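Local coordinates for protein UDP-N-acetylglucosamine 2-epimerase (Listeria monocytogenes, PDB 3OT5) that probably interconverts UDP-N-acetylglucosamine and UDP-N-acetylmannosamine by epimerising the sugar at C2, at residues Val323-Thr329 and Thr340-Thr346; Phe34-Ala40 and Leu71-Leu75. One frame throughout, in Å; residues are numbered along the deposited sequence.

Contact 1 (Val323-Thr329 and Thr340-Thr346); sequences VLVLRDT and TLKLIGT
Val325 sits at the middle of this parallel pairing, held to the neighbouring strand through both its amide and its carbonyl. Its N donates to Lys342 O at 2.7 Å, an almost straight bond (168° at the hydrogen), and its O accepts from Ile344 N, with a weak second bond from Gly345 N. One residue pair earlier, Lys342 N reaches Val323 O at 2.9 Å. At the start of the ladder the grip slackens: Val323 N to Thr340 O is long and weak.

On the face carrying Val323 and Leu341 the packing is close. Leu341 lies alongside Val323 and pushes CD2 against its CB at 3.4 Å, tighter than ordinary van der Waals contact. The other face holds Leu324, whose CB is touched by Ile344 CD1 at 3.7 Å. Ile344 gets there with CG1 wedged between its backbone N and carbonyl carbon (chi1 69°), which swings CD1 back over the first strand. Lys342 instead leads its extended chain away, toward Glu354 and Asp357 as weak, long ion pairs. The buried part continues past the strands, where Leu326 centres an inverse gamma turn and its CA lies 3.2 Å from Gly345 O in a CA-H...O contact. Arg327 turns its guanidinium off to a salt bridge with Glu331.

The solvent side is confined to Asp328, Thr329 and, in part, Thr346. Here a water links Asp328 OD2 to Thr346 N, accepting from the latter at 2.8 Å; its modelled distance to the carboxylate is doubtfully short.

Pairing of the two strands in this beta-alpha-beta unit, at the edge of the Rossmann-like sheet, thus rests on backbone bonds and aliphatic contact, whereas the water-mediated link between the loops is probably the more easily exchanged part.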
loop_
_atom_site.group_PDB
_atom_site.type_symbol
_atom_site.label_atom_id
_atom_site.label_comp_id
_atom_site.label_asym_id
_atom_site.label_seq_id
_atom_site.Cartn_x
_atom_site.Cartn_y
_atom_site.Cartn_z
ATOM N N VAL A 323 8.047 3.410 -12.614
ATOM C CA VAL A 323 8.740 2.598 -11.629
ATOM C C VAL A 323 9.616 1.498 -12.247
ATOM O O VAL A 323 9.157 0.724 -13.081
ATOM C CB VAL A 323 7.722 1.921 -10.666
ATOM C CG1 VAL A 323 8.431 1.054 -9.662
ATOM C CG2 VAL A 323 6.860 2.962 -9.962
ATOM N N LEU A 324 10.887 1.452 -11.850
ATOM C CA LEU A 324 11.810 0.399 -12.292
ATOM C C LEU A 324 11.934 -0.520 -11.079
ATOM O O LEU A 324 12.431 -0.114 -10.024
ATOM C CB LEU A 324 13.162 0.959 -12.732
ATOM C CG LEU A 324 13.144 1.889 -13.961
ATOM C CD1 LEU A 324 14.557 2.327 -14.334
ATOM C CD2 LEU A 324 12.480 1.211 -15.146
ATOM N N VAL A 325 11.446 -1.749 -11.222
ATOM C CA VAL A 325 11.417 -2.701 -10.108
ATOM C C VAL A 325 12.686 -3.537 -9.990
ATOM O O VAL A 325 13.039 -4.274 -10.895
ATOM C CB VAL A 325 10.170 -3.586 -10.196
ATOM C CG1 VAL A 325 10.104 -4.568 -9.012
ATOM C CG2 VAL A 325 8.921 -2.694 -10.226
ATOM N N LEU A 326 13.350 -3.404 -8.843
ATOM C CA LEU A 326 14.610 -4.094 -8.563
ATOM C C LEU A 326 14.357 -5.506 -8.061
ATOM O O LEU A 326 14.677 -5.835 -6.914
ATOM C CB LEU A 326 15.407 -3.302 -7.527
ATOM C CG LEU A 326 15.644 -1.833 -7.888
ATOM C CD1 LEU A 326 16.450 -1.113 -6.803
ATOM C CD2 LEU A 326 16.290 -1.696 -9.247
ATOM N N ARG A 327 13.766 -6.332 -8.921
ATOM C CA ARG A 327 13.438 -7.711 -8.566
ATOM C C ARG A 327 13.490 -8.644 -9.760
ATOM O O ARG A 327 13.307 -8.228 -10.902
ATOM C CB ARG A 327 12.021 -7.816 -7.985
ATOM C CG ARG A 327 11.734 -6.958 -6.781
ATOM C CD ARG A 327 10.444 -7.380 -6.141
ATOM N NE ARG A 327 10.550 -8.757 -5.677
ATOM C CZ ARG A 327 9.549 -9.458 -5.156
ATOM N NH1 ARG A 327 8.341 -8.917 -5.024
ATOM N NH2 ARG A 327 9.758 -10.708 -4.768
ATOM N N ASP A 328 13.717 -9.918 -9.471
ATOM C CA ASP A 328 13.770 -10.962 -10.492
ATOM C C ASP A 328 12.382 -11.538 -10.723
ATOM O O ASP A 328 12.089 -12.084 -11.784
ATOM C CB ASP A 328 14.711 -12.078 -10.052
ATOM C CG ASP A 328 16.156 -11.638 -10.001
ATOM O OD1 ASP A 328 16.909 -12.190 -9.168
ATOM O OD2 ASP A 328 16.538 -10.744 -10.788
ATOM N N THR A 329 11.538 -11.414 -9.705
ATOM C CA THR A 329 10.175 -11.908 -9.739
ATOM C C THR A 329 9.265 -10.836 -9.164
ATOM O O THR A 329 9.742 -9.836 -8.623
ATOM C CB THR A 329 10.036 -13.181 -8.889
ATOM O OG1 THR A 329 10.473 -12.903 -7.554
ATOM C CG2 THR A 329 10.883 -14.313 -9.461
ATOM N N THR A 340 2.988 0.589 -16.322
ATOM C CA THR A 340 3.292 1.544 -15.265
ATOM C C THR A 340 4.571 1.152 -14.532
ATOM O O THR A 340 5.187 1.987 -13.861
ATOM C CB THR A 340 2.174 1.585 -14.213
ATOM O OG1 THR A 340 2.035 0.287 -13.626
ATOM C CG2 THR A 340 0.855 2.014 -14.839
ATOM N N LEU A 341 4.940 -0.124 -14.658
ATOM C CA LEU A 341 6.104 -0.716 -14.002
ATOM C C LEU A 341 7.000 -1.490 -14.958
ATOM O O LEU A 341 6.524 -2.060 -15.936
ATOM C CB LEU A 341 5.636 -1.773 -12.997
ATOM C CG LEU A 341 4.673 -1.464 -11.850
ATOM C CD1 LEU A 341 4.449 -2.728 -11.083
ATOM C CD2 LEU A 341 5.208 -0.396 -10.934
ATOM N N LYS A 342 8.288 -1.551 -14.642
ATOM C CA LYS A 342 9.228 -2.347 -15.425
ATOM C C LYS A 342 10.054 -3.229 -14.501
ATOM O O LYS A 342 10.733 -2.736 -13.602
ATOM C CB LYS A 342 10.125 -1.495 -16.318
ATOM C CG LYS A 342 9.385 -0.904 -17.517
ATOM C CD LYS A 342 10.347 -0.377 -18.594
ATOM C CE LYS A 342 9.570 0.135 -19.807
ATOM N NZ LYS A 342 10.442 0.520 -20.963
ATOM N N LEU A 343 9.943 -4.542 -14.688
ATOM C CA LEU A 343 10.712 -5.482 -13.894
ATOM C C LEU A 343 12.081 -5.539 -14.555
ATOM O O LEU A 343 12.217 -6.035 -15.676
ATOM C CB LEU A 343 10.057 -6.858 -13.881
ATOM C CG LEU A 343 10.699 -7.896 -12.963
ATOM C CD1 LEU A 343 10.598 -7.440 -11.517
ATOM C CD2 LEU A 343 10.030 -9.233 -13.127
ATOM N N ILE A 344 13.099 -5.027 -13.869
ATOM C CA ILE A 344 14.443 -4.994 -14.445
ATOM C C ILE A 344 15.499 -5.752 -13.654
ATOM O O ILE A 344 16.662 -5.765 -14.036
ATOM C CB ILE A 344 14.920 -3.549 -14.616
ATOM C CG1 ILE A 344 15.168 -2.893 -13.258
ATOM C CG2 ILE A 344 13.901 -2.763 -15.419
ATOM C CD1 ILE A 344 15.792 -1.535 -13.373
ATOM N N GLY A 345 15.124 -6.381 -12.551
ATOM C CA GLY A 345 16.117 -7.129 -11.789
ATOM C C GLY A 345 17.088 -6.243 -11.041
ATOM O O GLY A 345 16.773 -5.098 -10.709
ATOM N N THR A 346 18.274 -6.768 -10.780
ATOM C CA THR A 346 19.263 -6.037 -10.005
ATOM C C THR A 346 20.637 -5.922 -10.683
ATOM O O THR A 346 21.594 -5.453 -10.072
ATOM C CB THR A 346 19.434 -6.715 -8.634
ATOM O OG1 THR A 346 19.965 -8.035 -8.816
ATOM C CG2 THR A 346 18.080 -6.807 -7.909
HETATM O O HOH W 1 18.722 -9.519 -11.088
#

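Contact 2 (Phe34-Ala40 and Leu71-Leu75); sequences FGTRPEA and LDQVL
With CG held between the backbone N and the carbonyl carbon, the first torsions of Phe34 (chi1 42°) and Leu71 (chi1 60°) bring the phenyl ring and the leucine branch together. Leu71 CD1 comes to the ring near its plane, at the edge, and also lies 4.1 Å from Ala40 CB. Leu75 CD2 reaches the same ring edge, 3.7 Å from Phe34 CE1, its side chain crossing the phenyl at a slant. Val74 spreads its two methyls over the helix beginning at Arg37: CG1 rests 4.0 Å from Ala40 CB, and CG2 touches Arg37 CG at 3.6 Å, the two side chains running nearly at right angles.

Farther out Gln73 OE1 approaches Arg37 CD at 3.6 Å, its amide turned 33° from the guanidinium, whose charge is met by Asp291 in a salt bridge. No hydrogen bond crosses the contact. Within the turn, Gly35 N donates to Glu39 OE1 at 2.7 Å, and Thr36 caps the helix through a weak bond from Glu39 N; Glu39 OE2 bonds Thr124 and Ser127.

Val61 of strand 57-63 touches Phe34, and Ile63 touches Leu71 and Leu75; Met43 and Val47 of helix 37-51 also meet Phe34.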
loop_
_atom_site.group_PDB
_atom_site.type_symbol
_atom_site.label_atom_id
_atom_site.label_comp_id
_atom_site.label_asym_id
_atom_site.label_seq_id
_atom_site.Cartn_x
_atom_site.Cartn_y
_atom_site.Cartn_z
ATOM N N PHE A 34 -8.191 -1.185 12.384
ATOM C CA PHE A 34 -6.820 -1.171 11.877
ATOM C C PHE A 34 -5.814 -1.251 13.023
ATOM O O PHE A 34 -6.005 -0.666 14.092
ATOM C CB PHE A 34 -6.531 -0.076 10.829
ATOM C CG PHE A 34 -7.131 1.267 11.121
ATOM C CD1 PHE A 34 -6.430 2.220 11.816
ATOM C CD2 PHE A 34 -8.376 1.597 10.607
ATOM C CE1 PHE A 34 -6.971 3.465 12.034
ATOM C CE2 PHE A 34 -8.924 2.827 10.816
ATOM C CZ PHE A 34 -8.221 3.770 11.536
ATOM N N GLY A 35 -4.766 -2.028 12.789
ATOM C CA GLY A 35 -3.749 -2.270 13.797
ATOM C C GLY A 35 -2.311 -1.953 13.472
ATOM O O GLY A 35 -1.452 -2.214 14.296
ATOM N N THR A 36 -2.028 -1.432 12.280
ATOM C CA THR A 36 -0.658 -1.058 11.914
ATOM C C THR A 36 -0.699 0.259 11.153
ATOM O O THR A 36 -1.766 0.688 10.715
ATOM C CB THR A 36 0.065 -2.130 11.061
ATOM O OG1 THR A 36 -0.610 -2.297 9.814
ATOM C CG2 THR A 36 0.128 -3.462 11.791
ATOM N N ARG A 37 0.461 0.889 10.986
ATOM C CA ARG A 37 0.536 2.162 10.291
ATOM C C ARG A 37 0.106 1.983 8.825
ATOM O O ARG A 37 -0.694 2.752 8.328
ATOM C CB ARG A 37 1.945 2.780 10.387
ATOM C CG ARG A 37 1.976 4.288 10.045
ATOM C CD ARG A 37 3.401 4.875 9.938
ATOM N NE ARG A 37 4.105 4.396 8.745
ATOM C CZ ARG A 37 5.340 4.761 8.382
ATOM N NH1 ARG A 37 5.877 4.262 7.273
ATOM N NH2 ARG A 37 6.045 5.621 9.116
ATOM N N PRO A 38 0.638 0.961 8.131
ATOM C CA PRO A 38 0.212 0.763 6.740
ATOM C C PRO A 38 -1.299 0.531 6.618
ATOM O O PRO A 38 -1.913 1.032 5.682
ATOM C CB PRO A 38 1.002 -0.476 6.309
ATOM C CG PRO A 38 2.214 -0.452 7.175
ATOM C CD PRO A 38 1.732 0.045 8.499
ATOM N N GLU A 39 -1.897 -0.223 7.548
ATOM C CA GLU A 39 -3.344 -0.432 7.509
ATOM C C GLU A 39 -4.046 0.897 7.709
ATOM O O GLU A 39 -5.050 1.184 7.056
ATOM C CB GLU A 39 -3.834 -1.413 8.570
ATOM C CG GLU A 39 -3.605 -2.871 8.261
ATOM C CD GLU A 39 -4.240 -3.794 9.289
ATOM O OE1 GLU A 39 -4.301 -3.435 10.476
ATOM O OE2 GLU A 39 -4.667 -4.894 8.918
ATOM N N ALA A 40 -3.500 1.705 8.615
ATOM C CA ALA A 40 -4.064 3.018 8.927
ATOM C C ALA A 40 -4.160 3.890 7.673
ATOM O O ALA A 40 -5.164 4.540 7.424
ATOM C CB ALA A 40 -3.226 3.700 9.986
ATOM N N LEU A 71 0.848 5.192 15.245
ATOM C CA LEU A 71 0.038 5.495 14.063
ATOM C C LEU A 71 -0.855 6.728 14.239
ATOM O O LEU A 71 -1.675 7.038 13.372
ATOM C CB LEU A 71 -0.820 4.281 13.653
ATOM C CG LEU A 71 -1.849 3.690 14.625
ATOM C CD1 LEU A 71 -2.722 2.656 13.918
ATOM C CD2 LEU A 71 -1.167 3.077 15.851
ATOM N N ASP A 72 -0.686 7.442 15.348
ATOM C CA ASP A 72 -1.482 8.639 15.615
ATOM C C ASP A 72 -1.110 9.793 14.670
ATOM O O ASP A 72 -1.845 10.774 14.559
ATOM C CB ASP A 72 -1.346 9.064 17.090
ATOM C CG ASP A 72 -2.010 8.072 18.061
ATOM O OD1 ASP A 72 -2.981 7.386 17.668
ATOM O OD2 ASP A 72 -1.579 8.006 19.232
ATOM N N GLN A 73 0.029 9.682 13.995
ATOM C CA GLN A 73 0.437 10.712 13.049
ATOM C C GLN A 73 -0.444 10.628 11.800
ATOM O O GLN A 73 -0.845 11.653 11.246
ATOM C CB GLN A 73 1.918 10.580 12.675
ATOM C CG GLN A 73 2.287 9.250 12.028
ATOM C CD GLN A 73 3.725 9.191 11.554
ATOM O OE1 GLN A 73 4.166 8.170 11.024
ATOM N NE2 GLN A 73 4.463 10.286 11.731
ATOM N N VAL A 74 -0.747 9.399 11.378
ATOM C CA VAL A 74 -1.579 9.148 10.204
ATOM C C VAL A 74 -3.011 9.593 10.446
ATOM O O VAL A 74 -3.647 10.165 9.565
ATOM C CB VAL A 74 -1.594 7.642 9.819
ATOM C CG1 VAL A 74 -2.545 7.390 8.653
ATOM C CG2 VAL A 74 -0.193 7.149 9.482
ATOM N N LEU A 75 -3.523 9.331 11.641
ATOM C CA LEU A 75 -4.893 9.714 11.966
ATOM C C LEU A 75 -5.048 11.232 12.002
ATOM O O LEU A 75 -6.104 11.761 11.644
ATOM C CB LEU A 75 -5.333 9.094 13.294
ATOM C CG LEU A 75 -5.398 7.563 13.306
ATOM C CD1 LEU A 75 -5.796 7.060 14.679
ATOM C CD2 LEU A 75 -6.366 7.062 12.254
#

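Overall arrangement
From the N terminus, strand 28-34 runs into helix 37-51, and contact 2 comes first: the chain passes along strand 57-63 and returns at helix 72-77, closing a loop of 30 residues within the N-terminal seven-stranded parallel sheet and its helices. It runs on through the rest of that sheet before entering the second, six-stranded one, where contact 1 closes a much shorter loop of 10 residues around helix 333-338 and adds outermost strand 341-343. The two loops follow in series, neither nesting nor crossing, their centres about 28 Å apart. Contact 1 lies within the second Rossmann-like half; contact 2 lies in the first and reaches the second through Asp291.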